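PDB 2AVT: DNA polymerase III beta subunit from Streptococcus pyogenes, which probably forms a two-subunit ring around DNA that holds the replicative polymerase on its template and lets it slide along during chain synthesis. Local coordinates for residues P29-I34 / D121-L126; F279-A284 / V303-V308. All coordinates share one frame; numbering follows the deposited sequence.

Contact 1: P29-I34 / D121-L126; sequences PILSSI and DQYPRL
The backbones come closest at Ile30 and Tyr123, whose CA atoms are 6.5 Å apart, where the 3-10 turn 29-32 meets the loop after residues 121-122. Ile30 CG1 is swung anti to the backbone N (chi1 -161°), which lays this branch 3.7 Å from the carbonyl O of Gln122. Its other branch, CG2, lies 4.1 Å from Pro124 CD, and the isoleucine and the proline run alongside one another, pointing opposite ways. Leu31 crosses Tyr123 at about a right angle. Leu31 CD2 touches both Pro124 CG, at 3.9 Å, and the hydroxyl end of the tyrosine. Pro124 CD also covers part of one face of the Tyr123 ring, toward its rim. Ile30 O sits at the ring edge, 3.8 Å from Tyr123 CE1. That oxygen already has two donors, Ser33 N and Ser33 OG; the OG bond is 2.6 Å to Ile30 O and lies in the carbonyl plane. The Tyr123 hydroxyl is hydrogen-bonded to the Ser48 hydroxyl, and Leu76 of strand 73-78 touches Ile30, Ser33 and the tyrosine. No hydrogen bond joins the two segments. Cohesion across them is therefore apolar and van der Waals, and it leaves Ser33 O buried without a polar partner.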
ATOM      1  N   PRO A  29       9.648 -25.229  -5.327  1.00 23.47           N
ATOM      2  CA  PRO A  29      10.374 -24.546  -4.248  1.00 23.59           C
ATOM      3  C   PRO A  29      11.658 -23.790  -4.580  1.00 22.04           C
ATOM      4  O   PRO A  29      11.848 -22.676  -4.104  1.00 23.10           O
ATOM      5  CB  PRO A  29      10.609 -25.662  -3.214  1.00 26.20           C
ATOM      6  CG  PRO A  29       9.486 -26.644  -3.494  1.00 27.47           C
ATOM      7  CD  PRO A  29       9.497 -26.661  -5.013  1.00 22.04           C
ATOM      8  N   ILE A  30      12.534 -24.387  -5.376  1.00 22.05           N
ATOM      9  CA  ILE A  30      13.799 -23.741  -5.714  1.00 21.65           C
ATOM     10  C   ILE A  30      13.651 -22.402  -6.456  1.00 20.15           C
ATOM     11  O   ILE A  30      14.586 -21.604  -6.483  1.00 20.78           O
ATOM     12  CB  ILE A  30      14.701 -24.698  -6.533  1.00 25.34           C
ATOM     13  CG1 ILE A  30      16.152 -24.219  -6.473  1.00 24.78           C
ATOM     14  CG2 ILE A  30      14.204 -24.809  -7.987  1.00 21.98           C
ATOM     15  CD1 ILE A  30      16.744 -24.246  -5.065  1.00 26.56           C
ATOM     16  N   LEU A  31      12.477 -22.124  -7.016  1.00 16.65           N
ATOM     17  CA  LEU A  31      12.295 -20.869  -7.746  1.00 18.72           C
ATOM     18  C   LEU A  31      12.162 -19.653  -6.837  1.00 18.70           C
ATOM     19  O   LEU A  31      12.097 -18.525  -7.319  1.00 18.30           O
ATOM     20  CB  LEU A  31      11.089 -20.953  -8.695  1.00 17.30           C
ATOM     21  CG  LEU A  31      11.220 -21.991  -9.817  1.00 20.37           C
ATOM     22  CD1 LEU A  31      10.022 -21.888 -10.755  1.00 21.19           C
ATOM     23  CD2 LEU A  31      12.521 -21.755 -10.598  1.00 21.49           C
ATOM     24  N   SER A  32      12.088 -19.881  -5.526  1.00 17.67           N
ATOM     25  CA  SER A  32      12.013 -18.772  -4.568  1.00 18.98           C
ATOM     26  C   SER A  32      13.417 -18.171  -4.404  1.00 18.32           C
ATOM     27  O   SER A  32      13.597 -17.104  -3.813  1.00 21.11           O
ATOM     28  CB  SER A  32      11.553 -19.280  -3.194  1.00 17.27           C
ATOM     29  OG  SER A  32      12.520 -20.175  -2.666  1.00 16.97           O
ATOM     30  N   SER A  33      14.423 -18.859  -4.918  1.00 20.86           N
ATOM     31  CA  SER A  33      15.773 -18.359  -4.755  1.00 24.96           C
ATOM     32  C   SER A  33      16.299 -17.504  -5.900  1.00 25.86           C
ATOM     33  O   SER A  33      15.781 -17.532  -7.030  1.00 21.93           O
ATOM     34  CB  SER A  33      16.723 -19.528  -4.501  1.00 30.02           C
ATOM     35  OG  SER A  33      16.752 -20.397  -5.611  1.00 37.94           O
ATOM     36  N   ILE A  34      17.301 -16.691  -5.582  1.00 21.60           N
ATOM     37  CA  ILE A  34      17.934 -15.889  -6.607  1.00 21.20           C
ATOM     38  C   ILE A  34      19.257 -16.594  -6.861  1.00 21.62           C
ATOM     39  O   ILE A  34      19.919 -17.076  -5.929  1.00 21.96           O
ATOM     40  CB  ILE A  34      18.152 -14.422  -6.151  1.00 22.49           C
ATOM     41  CG1 ILE A  34      18.812 -13.626  -7.283  1.00 23.16           C
ATOM     42  CG2 ILE A  34      18.975 -14.381  -4.890  1.00 17.55           C
ATOM     43  CD1 ILE A  34      18.537 -12.134  -7.234  1.00 24.32           C
ATOM     44  N   ASP A 121      23.451 -26.168  -9.055  1.00 30.56           N
ATOM     45  CA  ASP A 121      22.974 -27.276  -9.873  1.00 33.03           C
ATOM     46  C   ASP A 121      21.535 -27.642  -9.531  1.00 31.81           C
ATOM     47  O   ASP A 121      20.900 -28.413 -10.242  1.00 31.37           O
ATOM     48  CB  ASP A 121      23.875 -28.508  -9.734  1.00 36.87           C
ATOM     49  CG  ASP A 121      24.058 -28.947  -8.296  1.00 42.32           C
ATOM     50  OD1 ASP A 121      23.054 -29.009  -7.555  1.00 43.96           O
ATOM     51  OD2 ASP A 121      25.215 -29.246  -7.913  1.00 46.92           O
ATOM     52  N   GLN A 122      21.011 -27.074  -8.451  1.00 29.18           N
ATOM     53  CA  GLN A 122      19.628 -27.353  -8.073  1.00 30.95           C
ATOM     54  C   GLN A 122      18.658 -26.471  -8.864  1.00 29.53           C
ATOM     55  O   GLN A 122      17.454 -26.725  -8.891  1.00 30.28           O
ATOM     56  CB  GLN A 122      19.430 -27.128  -6.567  1.00 31.25           C
ATOM     57  CG  GLN A 122      20.259 -28.069  -5.701  1.00 34.61           C
ATOM     58  CD  GLN A 122      19.920 -27.981  -4.223  1.00 36.58           C
ATOM     59  OE1 GLN A 122      18.754 -27.870  -3.846  1.00 37.57           O
ATOM     60  NE2 GLN A 122      20.941 -28.059  -3.374  1.00 38.09           N
ATOM     61  N   TYR A 123      19.194 -25.445  -9.520  1.00 28.65           N
ATOM     62  CA  TYR A 123      18.381 -24.508 -10.295  1.00 29.50           C
ATOM     63  C   TYR A 123      18.159 -24.985 -11.738  1.00 30.48           C
ATOM     64  O   TYR A 123      19.065 -25.509 -12.364  1.00 27.59           O
ATOM     65  CB  TYR A 123      19.067 -23.138 -10.325  1.00 25.54           C
ATOM     66  CG  TYR A 123      18.114 -21.991 -10.526  1.00 25.10           C
ATOM     67  CD1 TYR A 123      17.299 -21.548  -9.485  1.00 20.45           C
ATOM     68  CD2 TYR A 123      17.993 -21.381 -11.767  1.00 25.67           C
ATOM     69  CE1 TYR A 123      16.386 -20.525  -9.676  1.00 21.23           C
ATOM     70  CE2 TYR A 123      17.087 -20.368 -11.970  1.00 23.49           C
ATOM     71  CZ  TYR A 123      16.283 -19.943 -10.923  1.00 23.97           C
ATOM     72  OH  TYR A 123      15.365 -18.953 -11.148  1.00 18.44           O
ATOM     73  N   PRO A 124      16.951 -24.786 -12.283  1.00 33.63           N
ATOM     74  CA  PRO A 124      16.679 -25.219 -13.661  1.00 36.82           C
ATOM     75  C   PRO A 124      17.471 -24.398 -14.669  1.00 40.18           C
ATOM     76  O   PRO A 124      17.691 -23.203 -14.475  1.00 38.59           O
ATOM     77  CB  PRO A 124      15.178 -25.000 -13.800  1.00 36.37           C
ATOM     78  CG  PRO A 124      14.942 -23.802 -12.908  1.00 36.85           C
ATOM     79  CD  PRO A 124      15.762 -24.153 -11.685  1.00 33.34           C
ATOM     80  N   ARG A 125      17.899 -25.041 -15.750  1.00 43.32           N
ATOM     81  CA  ARG A 125      18.666 -24.351 -16.774  1.00 47.82           C
ATOM     82  C   ARG A 125      17.761 -23.513 -17.655  1.00 48.44           C
ATOM     83  O   ARG A 125      16.573 -23.793 -17.784  1.00 47.82           O
ATOM     84  CB  ARG A 125      19.437 -25.362 -17.614  1.00 51.38           C
ATOM     85  CG  ARG A 125      20.515 -26.066 -16.820  1.00 56.46           C
ATOM     86  CD  ARG A 125      21.108 -27.211 -17.597  1.00 61.75           C
ATOM     87  NE  ARG A 125      22.268 -27.777 -16.916  1.00 64.87           N
ATOM     88  CZ  ARG A 125      22.916 -28.856 -17.338  1.00 67.00           C
ATOM     89  NH1 ARG A 125      22.507 -29.477 -18.437  1.00 67.85           N
ATOM     90  NH2 ARG A 125      23.974 -29.306 -16.674  1.00 67.60           N
ATOM     91  N   LEU A 126      18.325 -22.476 -18.257  1.00 50.57           N
ATOM     92  CA  LEU A 126      17.544 -21.601 -19.117  1.00 52.74           C
ATOM     93  C   LEU A 126      17.350 -22.241 -20.488  1.00 53.72           C
ATOM     94  O   LEU A 126      18.268 -22.852 -21.033  1.00 53.88           O
ATOM     95  CB  LEU A 126      18.259 -20.257 -19.278  1.00 53.66           C
ATOM     96  CG  LEU A 126      17.445 -18.987 -19.562  1.00 54.97           C
ATOM     97  CD1 LEU A 126      16.490 -19.215 -20.720  1.00 55.54           C
ATOM     98  CD2 LEU A 126      16.676 -18.593 -18.312  1.00 54.79           C
TER

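Contact 2: F279-A284 / V303-V308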
ATOM      1  N   PHE A 279     -19.541   4.491 -12.870  1.00 50.41           N
ATOM      2  CA  PHE A 279     -19.148   3.192 -12.344  1.00 49.78           C
ATOM      3  C   PHE A 279     -19.506   3.048 -10.866  1.00 49.83           C
ATOM      4  O   PHE A 279     -19.911   1.975 -10.424  1.00 50.50           O
ATOM      5  CB  PHE A 279     -17.645   2.973 -12.529  1.00 49.65           C
ATOM      6  CG  PHE A 279     -17.165   1.635 -12.048  1.00 49.50           C
ATOM      7  CD1 PHE A 279     -17.674   0.466 -12.592  1.00 50.83           C
ATOM      8  CD2 PHE A 279     -16.214   1.544 -11.046  1.00 50.49           C
ATOM      9  CE1 PHE A 279     -17.244  -0.771 -12.144  1.00 52.56           C
ATOM     10  CE2 PHE A 279     -15.777   0.314 -10.593  1.00 50.95           C
ATOM     11  CZ  PHE A 279     -16.292  -0.848 -11.142  1.00 52.32           C
ATOM     12  N   LEU A 280     -19.360   4.127 -10.104  1.00 49.11           N
ATOM     13  CA  LEU A 280     -19.671   4.089  -8.677  1.00 50.49           C
ATOM     14  C   LEU A 280     -21.116   3.692  -8.387  1.00 51.41           C
ATOM     15  O   LEU A 280     -21.444   3.305  -7.263  1.00 52.64           O
ATOM     16  CB  LEU A 280     -19.374   5.445  -8.024  1.00 47.71           C
ATOM     17  CG  LEU A 280     -17.887   5.777  -7.868  1.00 48.28           C
ATOM     18  CD1 LEU A 280     -17.726   7.155  -7.245  1.00 44.79           C
ATOM     19  CD2 LEU A 280     -17.213   4.712  -7.010  1.00 46.37           C
ATOM     20  N   ILE A 281     -21.979   3.779  -9.394  1.00 51.05           N
ATOM     21  CA  ILE A 281     -23.379   3.418  -9.203  1.00 50.50           C
ATOM     22  C   ILE A 281     -23.724   2.127  -9.932  1.00 50.67           C
ATOM     23  O   ILE A 281     -24.417   1.262  -9.391  1.00 50.89           O
ATOM     24  CB  ILE A 281     -24.313   4.538  -9.698  1.00 50.07           C
ATOM     25  CG1 ILE A 281     -23.980   5.844  -8.977  1.00 49.41           C
ATOM     26  CG2 ILE A 281     -25.764   4.148  -9.467  1.00 49.99           C
ATOM     27  CD1 ILE A 281     -24.002   5.742  -7.472  1.00 49.16           C
ATOM     28  N   SER A 282     -23.227   1.994 -11.157  1.00 49.50           N
ATOM     29  CA  SER A 282     -23.495   0.807 -11.956  1.00 49.54           C
ATOM     30  C   SER A 282     -22.827  -0.414 -11.336  1.00 51.44           C
ATOM     31  O   SER A 282     -23.275  -1.548 -11.530  1.00 50.13           O
ATOM     32  CB  SER A 282     -22.969   0.999 -13.385  1.00 49.13           C
ATOM     33  OG  SER A 282     -21.553   0.935 -13.428  1.00 43.04           O
ATOM     34  N   ASN A 283     -21.753  -0.177 -10.590  1.00 52.58           N
ATOM     35  CA  ASN A 283     -21.019  -1.264  -9.959  1.00 55.50           C
ATOM     36  C   ASN A 283     -21.851  -1.920  -8.857  1.00 57.12           C
ATOM     37  O   ASN A 283     -21.626  -3.080  -8.503  1.00 56.44           O
ATOM     38  CB  ASN A 283     -19.694  -0.743  -9.388  1.00 55.29           C
ATOM     39  CG  ASN A 283     -18.742  -1.860  -9.017  1.00 55.48           C
ATOM     40  OD1 ASN A 283     -18.462  -2.745  -9.826  1.00 56.43           O
ATOM     41  ND2 ASN A 283     -18.234  -1.820  -7.795  1.00 55.39           N
ATOM     42  N   ALA A 284     -22.817  -1.173  -8.327  1.00 58.97           N
ATOM     43  CA  ALA A 284     -23.686  -1.687  -7.276  1.00 61.76           C
ATOM     44  C   ALA A 284     -24.432  -2.900  -7.804  1.00 64.03           C
ATOM     45  O   ALA A 284     -24.538  -3.924  -7.128  1.00 64.59           O
ATOM     46  CB  ALA A 284     -24.674  -0.613  -6.835  1.00 60.04           C
ATOM     47  N   VAL A 303     -27.354   6.340 -15.291  1.00 51.83           N
ATOM     48  CA  VAL A 303     -27.236   5.076 -14.583  1.00 50.95           C
ATOM     49  C   VAL A 303     -28.366   5.052 -13.572  1.00 50.91           C
ATOM     50  O   VAL A 303     -28.687   6.078 -12.968  1.00 49.88           O
ATOM     51  CB  VAL A 303     -25.893   4.955 -13.836  1.00 50.69           C
ATOM     52  CG1 VAL A 303     -25.846   3.646 -13.063  1.00 50.10           C
ATOM     53  CG2 VAL A 303     -24.742   5.018 -14.825  1.00 51.30           C
ATOM     54  N   ASN A 304     -28.982   3.894 -13.390  1.00 52.33           N
ATOM     55  CA  ASN A 304     -30.069   3.806 -12.432  1.00 54.60           C
ATOM     56  C   ASN A 304     -30.020   2.513 -11.642  1.00 55.83           C
ATOM     57  O   ASN A 304     -30.397   1.455 -12.145  1.00 56.39           O
ATOM     58  CB  ASN A 304     -31.417   3.916 -13.142  1.00 55.54           C
ATOM     59  CG  ASN A 304     -32.547   4.235 -12.186  1.00 57.55           C
ATOM     60  OD1 ASN A 304     -32.710   3.572 -11.159  1.00 57.47           O
ATOM     61  ND2 ASN A 304     -33.334   5.255 -12.514  1.00 57.05           N
ATOM     62  N   SER A 305     -29.540   2.601 -10.406  1.00 57.10           N
ATOM     63  CA  SER A 305     -29.459   1.435  -9.539  1.00 58.99           C
ATOM     64  C   SER A 305     -30.628   1.482  -8.565  1.00 60.70           C
ATOM     65  O   SER A 305     -30.698   2.358  -7.701  1.00 60.67           O
ATOM     66  CB  SER A 305     -28.136   1.420  -8.771  1.00 58.32           C
ATOM     67  OG  SER A 305     -27.040   1.192  -9.642  1.00 58.21           O
ATOM     68  N   PRO A 306     -31.572   0.544  -8.710  1.00 62.11           N
ATOM     69  CA  PRO A 306     -32.767   0.429  -7.872  1.00 63.38           C
ATOM     70  C   PRO A 306     -32.531   0.553  -6.362  1.00 64.27           C
ATOM     71  O   PRO A 306     -33.418   0.992  -5.630  1.00 65.40           O
ATOM     72  CB  PRO A 306     -33.325  -0.933  -8.275  1.00 63.24           C
ATOM     73  CG  PRO A 306     -33.019  -0.965  -9.743  1.00 62.39           C
ATOM     74  CD  PRO A 306     -31.587  -0.471  -9.781  1.00 61.81           C
ATOM     75  N   GLU A 307     -31.344   0.179  -5.893  1.00 64.75           N
ATOM     76  CA  GLU A 307     -31.048   0.265  -4.464  1.00 65.46           C
ATOM     77  C   GLU A 307     -30.320   1.532  -4.019  1.00 64.46           C
ATOM     78  O   GLU A 307     -30.886   2.365  -3.308  1.00 64.16           O
ATOM     79  CB  GLU A 307     -30.229  -0.949  -4.006  1.00 67.12           C
ATOM     80  CG  GLU A 307     -29.695  -0.822  -2.572  1.00 68.75           C
ATOM     81  CD  GLU A 307     -28.950  -2.062  -2.088  1.00 69.76           C
ATOM     82  OE1 GLU A 307     -27.964  -2.467  -2.743  1.00 70.75           O
ATOM     83  OE2 GLU A 307     -29.349  -2.630  -1.045  1.00 70.15           O
ATOM     84  N   VAL A 308     -29.065   1.665  -4.440  1.00 63.34           N
ATOM     85  CA  VAL A 308     -28.227   2.797  -4.051  1.00 62.42           C
ATOM     86  C   VAL A 308     -28.571   4.171  -4.629  1.00 60.72           C
ATOM     87  O   VAL A 308     -28.583   5.158  -3.895  1.00 60.21           O
ATOM     88  CB  VAL A 308     -26.729   2.499  -4.343  1.00 62.76           C
ATOM     89  CG1 VAL A 308     -26.258   1.326  -3.495  1.00 62.94           C
ATOM     90  CG2 VAL A 308     -26.530   2.189  -5.816  1.00 63.35           C
TER
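Ile281 and Ser305 hold the tight part of this contact. The hydroxyl of Ser305 donates to the carbonyl O of Ile281, with OG 2.6 Å from that O. The donor stands above the carbonyl plane, 58° out of it, so the bond does not follow a lone pair. Ala284 N reaches the same oxygen from the opposite face, and two donors thus grip one carbonyl near the C-terminal end of helix 268-282. Ile281 CG2 is anti to its backbone N, beside the carbonyl carbon. This puts the methyl against the same serine, 3.2 Å from Ser305 OG, a close fit. It also meets Val303, with Ile281 CG2 3.6 Å from Val303 CG1. The two side chains cross obliquely. Val303 CG1 reaches on to the backbone at Ser282 N, again 3.6 Å away, and Val311 of the next strand packs on both Ile281 and Val303.

The other side has fewer contacts and is nearer solvent. Ala284 is exposed, and its closest neighbour across the contact is Val308, with Ala284 CB 3.5 Å from Val308 CG2. Ile281 lies farther from that valine, 4.2 Å between Ile281 CG2 and Val308 CG2. Val308 also lies against the second subunit, with backbone hydrogen bonding to it and packing on Phe81 of that subunit; Ile281 touches the same phenylalanine. This is helix-on-sheet packing at the edge of the C-terminal domain, and it is consistent with the head-to-tail subunit interface of bacterial beta rings.

Overall arrangement
From the N terminus the chain runs through strand 3-7 and helix 8-18 to residues 29-34. Contact 1 then closes a long loop of 86 intervening residues, mostly strand, when the chain returns at 121-126. It ties the start of strand 33-39 to the loop leading out of strand 111-116, within the N-terminal domain. The central domain follows. Contact 2 closes a much shorter loop, 18 residues between its segments, and ties helix 268-282 to strand 298-305 in the C-terminal domain. The contacts are in series, so they neither nest nor cross. The centres of contact 1 and contact 2 lie about 49 Å apart. Only contact 2 touches the second subunit.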